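Local coordinates for protein ribose 5-phosphate isomerase RpiB (Thermoanaerobacter tengcongensis, PDB 4EGS) that probably hydrolyses phosphotyrosine in proteins through this N-terminal domain, the full-length protein being also related to sugar-phosphate isomerases of the LacAB/RpiB family, at residues R36-C41 / D114-M119; G53-K58 / K175-L180; A118-H123 / E148-D153. All coordinates share one frame; numbering follows the deposited sequence.

In the fold
Strand 36-41 opens the fold and runs into helix 47-61. Interaction 1 closes a long loop when the chain returns at 114-119 and pairs beside this strand in the middle of the parallel sheet. Interaction 2 joins helix 47-61 to the last helix, 159-179, so its span crosses that of interaction 1. The two touch: F55 meets V37, L176 meets L117, and L180 meets L115. Interaction 3 starts where interaction 1 ends, with A118 and M119 in common. It ties the start of helix 121-130 to loop 148-153, and its whole span falls between the two segments of interaction 2.

Interaction 1: residues R36-C41 / D114-M119; sequences RVLFVC and DLVLAM
The two central strands of the parallel sheet, 36-41 and 115-118, pair with V37 beside L115 and V40 beside A118. D114 starts the pairing with its side chain. R36 N donates to D114 OD2 at 2.9 Å, nearly along the C-O axis. A backbone ladder follows. L38 N donates to L115 O (2.8 Å), L117 N to L38 O (2.7 Å) and V40 N to L117 O (2.8 Å). M119 N closes it on V40 O at 3.2 Å, a nearly straight bond (169°). This is the alpha/beta core of a low molecular weight tyrosine phosphatase. Strand 36-41 leads into the phosphate-binding loop from C41, the predicted nucleophile, to R47. V37, F39, L115 and L117 share one face of the sheet. There V37 CG2 lies over the rim of one F39 ring face, and V37 also packs on F55 of helix 47-61. The M119 chain bends at its second and third torsions and brings CE to 3.6 Å from F39 CD1. L38, V40, V116 and A118 line the other face, toward helix 121-130. Here V40 CG2 meets V116 CG2 at 3.6 Å.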
# COMPACT_ATOMS: atom_id res chain seq x y z
N ARG A 36 -5.52 1.87 6.16
CA ARG A 36 -6.95 2.15 6.09
C ARG A 36 -7.42 2.77 4.78
O ARG A 36 -6.82 3.72 4.27
CB ARG A 36 -7.37 3.04 7.26
CG ARG A 36 -8.66 3.82 7.02
CD ARG A 36 -9.89 3.08 7.51
NE ARG A 36 -10.49 3.75 8.66
CZ ARG A 36 -10.31 3.38 9.92
NH1 ARG A 36 -9.55 2.33 10.20
NH2 ARG A 36 -10.90 4.05 10.90
N VAL A 37 -8.50 2.23 4.23
CA VAL A 37 -9.22 2.86 3.13
C VAL A 37 -10.68 3.07 3.52
O VAL A 37 -11.32 2.17 4.07
CB VAL A 37 -9.10 2.07 1.80
CG1 VAL A 37 -9.49 0.61 2.00
CG2 VAL A 37 -9.93 2.71 0.71
N LEU A 38 -11.20 4.27 3.26
CA LEU A 38 -12.56 4.62 3.65
C LEU A 38 -13.48 4.72 2.45
O LEU A 38 -13.36 5.64 1.63
CB LEU A 38 -12.55 5.96 4.40
CG LEU A 38 -13.46 6.16 5.61
CD1 LEU A 38 -13.70 7.65 5.83
CD2 LEU A 38 -14.78 5.41 5.48
N PHE A 39 -14.42 3.79 2.33
CA PHE A 39 -15.42 3.84 1.27
C PHE A 39 -16.59 4.72 1.69
O PHE A 39 -17.10 4.59 2.80
CB PHE A 39 -15.90 2.44 0.90
CG PHE A 39 -14.83 1.55 0.34
CD1 PHE A 39 -14.32 1.77 -0.92
CD2 PHE A 39 -14.34 0.48 1.08
CE1 PHE A 39 -13.33 0.96 -1.44
CE2 PHE A 39 -13.36 -0.34 0.56
CZ PHE A 39 -12.85 -0.10 -0.70
N VAL A 40 -17.02 5.61 0.80
CA VAL A 40 -18.06 6.57 1.14
C VAL A 40 -19.33 6.41 0.31
O VAL A 40 -19.30 6.44 -0.92
CB VAL A 40 -17.55 8.02 1.06
CG1 VAL A 40 -18.72 9.00 1.10
CG2 VAL A 40 -16.58 8.30 2.19
N CYS A 41 -20.45 6.23 1.02
CA CYS A 41 -21.76 6.11 0.41
C CYS A 41 -22.56 7.37 0.72
O CYS A 41 -22.03 8.33 1.28
CB CYS A 41 -22.49 4.91 1.01
SG CYS A 41 -23.05 3.69 -0.16
N ASP A 114 -6.03 6.79 5.37
CA ASP A 114 -4.91 7.11 4.49
C ASP A 114 -5.46 7.48 3.13
O ASP A 114 -4.89 8.29 2.40
CB ASP A 114 -3.97 5.91 4.37
CG ASP A 114 -3.48 5.41 5.71
OD1 ASP A 114 -2.58 6.04 6.30
OD2 ASP A 114 -3.99 4.36 6.17
N LEU A 115 -6.59 6.86 2.79
CA LEU A 115 -7.25 7.06 1.50
C LEU A 115 -8.75 6.91 1.68
O LEU A 115 -9.22 5.99 2.35
CB LEU A 115 -6.73 6.02 0.50
CG LEU A 115 -7.55 5.80 -0.78
CD1 LEU A 115 -7.43 6.98 -1.73
CD2 LEU A 115 -7.14 4.50 -1.46
N VAL A 116 -9.52 7.82 1.08
CA VAL A 116 -10.97 7.73 1.14
C VAL A 116 -11.58 7.75 -0.26
O VAL A 116 -11.39 8.70 -1.02
CB VAL A 116 -11.59 8.83 2.03
CG1 VAL A 116 -10.93 10.17 1.77
CG2 VAL A 116 -13.09 8.91 1.83
N LEU A 117 -12.30 6.68 -0.60
CA LEU A 117 -12.88 6.53 -1.93
C LEU A 117 -14.40 6.62 -1.93
O LEU A 117 -15.08 5.87 -1.22
CB LEU A 117 -12.44 5.20 -2.56
CG LEU A 117 -10.97 5.11 -2.97
CD1 LEU A 117 -10.69 3.77 -3.63
CD2 LEU A 117 -10.59 6.25 -3.89
N ALA A 118 -14.93 7.53 -2.74
CA ALA A 118 -16.37 7.71 -2.86
C ALA A 118 -16.91 6.90 -4.03
O ALA A 118 -16.27 6.79 -5.07
CB ALA A 118 -16.71 9.18 -3.03
N MET A 119 -18.11 6.34 -3.86
CA MET A 119 -18.74 5.56 -4.92
C MET A 119 -19.12 6.45 -6.10
O MET A 119 -19.09 6.02 -7.25
CB MET A 119 -19.98 4.84 -4.39
CG MET A 119 -19.68 3.78 -3.36
SD MET A 119 -18.54 2.54 -3.99
CE MET A 119 -17.22 2.66 -2.78

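Interaction 2: residues G53-K58 / K175-L180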
# COMPACT_ATOMS: atom_id res chain seq x y z
N GLY A 53 -16.78 -4.87 2.19
CA GLY A 53 -16.87 -6.30 2.42
C GLY A 53 -15.94 -7.14 1.56
O GLY A 53 -15.13 -7.91 2.09
N ILE A 54 -16.04 -7.00 0.24
CA ILE A 54 -15.24 -7.82 -0.66
C ILE A 54 -13.77 -7.38 -0.72
O ILE A 54 -12.90 -8.17 -1.06
CB ILE A 54 -15.85 -7.92 -2.08
CG1 ILE A 54 -15.16 -6.97 -3.06
CG2 ILE A 54 -17.36 -7.68 -2.03
CD1 ILE A 54 -15.67 -5.55 -2.99
N PHE A 55 -13.51 -6.11 -0.40
CA PHE A 55 -12.14 -5.62 -0.34
C PHE A 55 -11.37 -6.39 0.72
O PHE A 55 -10.29 -6.91 0.46
CB PHE A 55 -12.09 -4.12 -0.03
CG PHE A 55 -10.70 -3.58 0.16
CD1 PHE A 55 -9.97 -3.11 -0.91
CD2 PHE A 55 -10.11 -3.55 1.42
CE1 PHE A 55 -8.69 -2.61 -0.74
CE2 PHE A 55 -8.84 -3.05 1.60
CZ PHE A 55 -8.12 -2.58 0.52
N ASN A 56 -11.94 -6.44 1.93
CA ASN A 56 -11.34 -7.19 3.02
C ASN A 56 -11.18 -8.66 2.67
O ASN A 56 -10.13 -9.25 2.89
CB ASN A 56 -12.15 -7.03 4.31
CG ASN A 56 -12.02 -5.64 4.91
OD1 ASN A 56 -11.01 -4.97 4.71
ND2 ASN A 56 -13.04 -5.21 5.64
N ALA A 57 -12.23 -9.25 2.10
CA ALA A 57 -12.20 -10.65 1.68
C ALA A 57 -11.07 -10.90 0.68
O ALA A 57 -10.46 -11.97 0.68
CB ALA A 57 -13.54 -11.06 1.08
N LYS A 58 -10.80 -9.92 -0.17
CA LYS A 58 -9.67 -9.99 -1.08
C LYS A 58 -8.38 -9.68 -0.32
O LYS A 58 -7.35 -10.30 -0.54
CB LYS A 58 -9.83 -9.01 -2.25
CG LYS A 58 -10.92 -9.39 -3.24
CD LYS A 58 -10.94 -8.41 -4.41
CE LYS A 58 -12.19 -8.55 -5.26
NZ LYS A 58 -12.25 -9.85 -5.98
N LYS A 175 -8.32 -3.63 -9.10
CA LYS A 175 -7.40 -2.59 -9.55
C LYS A 175 -6.89 -1.78 -8.36
O LYS A 175 -5.73 -1.37 -8.32
CB LYS A 175 -8.08 -1.65 -10.55
CG LYS A 175 -8.72 -2.33 -11.74
CD LYS A 175 -9.07 -1.32 -12.82
CE LYS A 175 -10.09 -1.88 -13.80
NZ LYS A 175 -9.66 -3.18 -14.39
N LEU A 176 -7.78 -1.56 -7.39
CA LEU A 176 -7.47 -0.81 -6.19
C LEU A 176 -6.32 -1.47 -5.43
O LEU A 176 -5.33 -0.82 -5.09
CB LEU A 176 -8.70 -0.73 -5.28
CG LEU A 176 -8.99 0.55 -4.50
CD1 LEU A 176 -9.80 0.22 -3.24
CD2 LEU A 176 -7.73 1.32 -4.15
N ILE A 177 -6.48 -2.76 -5.16
CA ILE A 177 -5.51 -3.52 -4.38
C ILE A 177 -4.11 -3.53 -5.01
O ILE A 177 -3.10 -3.44 -4.30
CB ILE A 177 -6.02 -4.96 -4.12
CG1 ILE A 177 -7.16 -4.93 -3.11
CG2 ILE A 177 -4.90 -5.86 -3.62
CD1 ILE A 177 -7.61 -6.29 -2.65
N GLU A 178 -4.05 -3.61 -6.33
CA GLU A 178 -2.78 -3.56 -7.03
C GLU A 178 -2.11 -2.19 -6.93
O GLU A 178 -0.90 -2.09 -6.76
CB GLU A 178 -2.93 -3.97 -8.50
CG GLU A 178 -2.96 -5.47 -8.71
CD GLU A 178 -2.68 -5.86 -10.15
OE1 GLU A 178 -1.90 -6.82 -10.37
OE2 GLU A 178 -3.23 -5.21 -11.06
N LYS A 179 -2.91 -1.13 -7.04
CA LYS A 179 -2.38 0.23 -6.92
C LYS A 179 -1.91 0.51 -5.50
O LYS A 179 -0.88 1.16 -5.30
CB LYS A 179 -3.43 1.27 -7.34
CG LYS A 179 -3.08 2.02 -8.62
CD LYS A 179 -3.90 3.29 -8.77
CE LYS A 179 -3.44 4.37 -7.80
NZ LYS A 179 -2.01 4.74 -8.01
N LEU A 180 -2.66 0.02 -4.52
CA LEU A 180 -2.31 0.20 -3.12
C LEU A 180 -1.07 -0.60 -2.75
O LEU A 180 -0.52 -0.44 -1.65
CB LEU A 180 -3.47 -0.21 -2.21
CG LEU A 180 -4.72 0.68 -2.25
CD1 LEU A 180 -5.72 0.23 -1.20
CD2 LEU A 180 -4.35 2.14 -2.05
OXT LEU A 180 -0.59 -1.43 -3.52
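L176 is the first residue of 175-180 to reach helix 47-61, and it does so through one methyl. L176 CD1 lies 3.9 Å from F55 CE1 and 4.1 Å from F55 CD1. The two side chains cross at about a right angle. F55 holds its CG away from its backbone N (chi1 175°), and the ring spans the distance between the helices. Their short axes come no closer than 11.1 Å and run at 51° to each other. Side chains therefore carry the contact, and all that meet here are apolar or use their aliphatic part.

I177 comes next and is the most deeply buried of the three by helix 47-61. I177 CG1 sits 3.7 Å from F55 CE1, and the two side chains cross obliquely. CG1 stands opposite the carbonyl carbon (chi1 -72°), and the extended branch carries CD1 onward to K58. There I177 CD1 meets K58 CB at 3.5 Å. Beyond CB the lysine chain leads away, and its NZ has a long, weak ion pair with D174.

Both helices lie on the same face of the parallel sheet in this phosphatase fold. On that face L176 also packs on F39 and L117, and L180 on L115.

L180 closes the walk, one helical turn after L176. L180 CD1 meets F55 CZ at 4.1 Å, on an oblique approach. The ring thus touches all three residues with the one side made of CD1, CE1 and CZ. L180 is the last residue of this N-terminal construct, so its carboxylate is an end made by truncation. That carboxylate lies close to the one on L180 of the second subunit, and K64 of that subunit forms a long, weak ion pair with it.

Interaction 3: residues A118-H123 / E148-D153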
# COMPACT_ATOMS: atom_id res chain seq x y z
N ALA A 118 -14.93 7.53 -2.74
CA ALA A 118 -16.37 7.71 -2.86
C ALA A 118 -16.91 6.90 -4.03
O ALA A 118 -16.27 6.79 -5.07
CB ALA A 118 -16.71 9.18 -3.03
N MET A 119 -18.11 6.34 -3.86
CA MET A 119 -18.74 5.56 -4.92
C MET A 119 -19.12 6.45 -6.10
O MET A 119 -19.09 6.02 -7.25
CB MET A 119 -19.98 4.84 -4.39
CG MET A 119 -19.68 3.78 -3.36
SD MET A 119 -18.54 2.54 -3.99
CE MET A 119 -17.22 2.66 -2.78
N ALA A 120 -19.49 7.69 -5.80
CA ALA A 120 -19.92 8.63 -6.82
C ALA A 120 -19.23 9.98 -6.68
O ALA A 120 -18.67 10.30 -5.63
CB ALA A 120 -21.43 8.81 -6.78
N PHE A 121 -19.26 10.76 -7.75
CA PHE A 121 -18.66 12.09 -7.76
C PHE A 121 -19.41 13.02 -6.81
O PHE A 121 -18.86 14.01 -6.33
CB PHE A 121 -18.66 12.67 -9.17
CG PHE A 121 -17.35 13.28 -9.58
CD1 PHE A 121 -16.23 12.50 -9.77
CD2 PHE A 121 -17.25 14.65 -9.78
CE1 PHE A 121 -15.03 13.06 -10.15
CE2 PHE A 121 -16.05 15.22 -10.16
CZ PHE A 121 -14.94 14.42 -10.34
N SER A 122 -20.67 12.69 -6.55
CA SER A 122 -21.50 13.46 -5.62
C SER A 122 -20.96 13.35 -4.20
O SER A 122 -20.84 14.35 -3.49
CB SER A 122 -22.94 12.96 -5.66
OG SER A 122 -23.04 11.62 -5.23
N HIS A 123 -20.63 12.12 -3.80
CA HIS A 123 -20.08 11.88 -2.47
C HIS A 123 -18.72 12.54 -2.34
O HIS A 123 -18.38 13.09 -1.29
CB HIS A 123 -19.97 10.38 -2.20
CG HIS A 123 -21.21 9.60 -2.50
ND1 HIS A 123 -21.26 8.61 -3.45
CD2 HIS A 123 -22.46 9.68 -1.97
CE1 HIS A 123 -22.48 8.10 -3.49
NE2 HIS A 123 -23.23 8.74 -2.61
N GLU A 148 -13.56 6.66 -15.16
CA GLU A 148 -14.52 7.72 -14.89
C GLU A 148 -15.90 7.14 -14.59
O GLU A 148 -16.18 5.99 -14.92
CB GLU A 148 -14.63 8.68 -16.08
CG GLU A 148 -13.55 9.75 -16.12
CD GLU A 148 -13.86 10.85 -17.13
OE1 GLU A 148 -14.69 11.73 -16.81
OE2 GLU A 148 -13.29 10.82 -18.24
N GLY A 149 -16.75 7.94 -13.96
CA GLY A 149 -18.11 7.52 -13.67
C GLY A 149 -18.36 7.22 -12.21
O GLY A 149 -17.49 7.41 -11.36
N ASP A 150 -19.57 6.76 -11.92
CA ASP A 150 -19.97 6.43 -10.55
C ASP A 150 -20.47 5.00 -10.48
O ASP A 150 -20.88 4.43 -11.49
CB ASP A 150 -21.08 7.36 -10.09
CG ASP A 150 -20.94 8.77 -10.62
OD1 ASP A 150 -21.94 9.30 -11.16
OD2 ASP A 150 -19.84 9.35 -10.51
N VAL A 151 -20.44 4.42 -9.29
CA VAL A 151 -21.12 3.15 -9.04
C VAL A 151 -22.52 3.47 -8.54
O VAL A 151 -22.69 4.01 -7.45
CB VAL A 151 -20.38 2.29 -8.01
CG1 VAL A 151 -21.09 0.96 -7.82
CG2 VAL A 151 -18.94 2.07 -8.44
N GLU A 152 -23.53 3.15 -9.35
CA GLU A 152 -24.90 3.59 -9.10
C GLU A 152 -25.58 2.86 -7.94
O GLU A 152 -25.25 1.71 -7.64
CB GLU A 152 -25.74 3.48 -10.37
CG GLU A 152 -25.09 4.10 -11.61
CD GLU A 152 -25.11 5.62 -11.60
OE1 GLU A 152 -25.66 6.21 -10.65
OE2 GLU A 152 -24.59 6.22 -12.56
N ASP A 153 -26.54 3.53 -7.32
CA ASP A 153 -27.28 3.00 -6.18
C ASP A 153 -28.23 1.90 -6.61
O ASP A 153 -29.10 2.11 -7.46
CB ASP A 153 -28.06 4.13 -5.50
CG ASP A 153 -28.55 3.76 -4.11
OD1 ASP A 153 -28.55 2.57 -3.76
OD2 ASP A 153 -28.94 4.69 -3.36
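D150 lies against the start of helix 121-130, packing on A120 and bonding to F121. Its CB rests 3.6 Å from A120 CB. One atom further out, D150 CG is 3.9 Å from A120 CB. CG is turned beside the backbone N of D150, and this directs the carboxylate to the helix start. OD2 completes the path. It accepts a hydrogen bond from F121 N at 3.2 Å, with an angle of 155° at the hydrogen. The donor stands above the carboxylate plane, 63° out of it. A120 is the N-cap residue but has no side-chain acceptor, and D150 serves the F121 N-H from another part of the chain. The helix end would probably steady the negative charge of the aspartate.

The backbone beside D150 adds a second tie. V151 N donates to M119 O at 2.9 Å, with 169° at the hydrogen. The D150 CA also approaches M119 O, at 3.4 Å, as a CA-H...O contact. V151 then packs on L169 and L172 of the last helix, so the loop sits between helix 121-130 and helix 159-179. V151 O has a weak hydrogen bond with R47 NE.

On the far side of A120, its N makes a weak bond to H123 ND1 at 3.1 Å, in the plane of the imidazole at its edge. H123 NE2 is hydrogen-bonded to OG1 of T42, the residue after the predicted nucleophile C41.

Two residues past V151 comes D153, the predicted proton donor, which lines the bicarbonate pocket with C41 and R47. Such a loop bearing the general-acid aspartate beside the phosphate-binding loop is characteristic of low molecular weight tyrosine phosphatases.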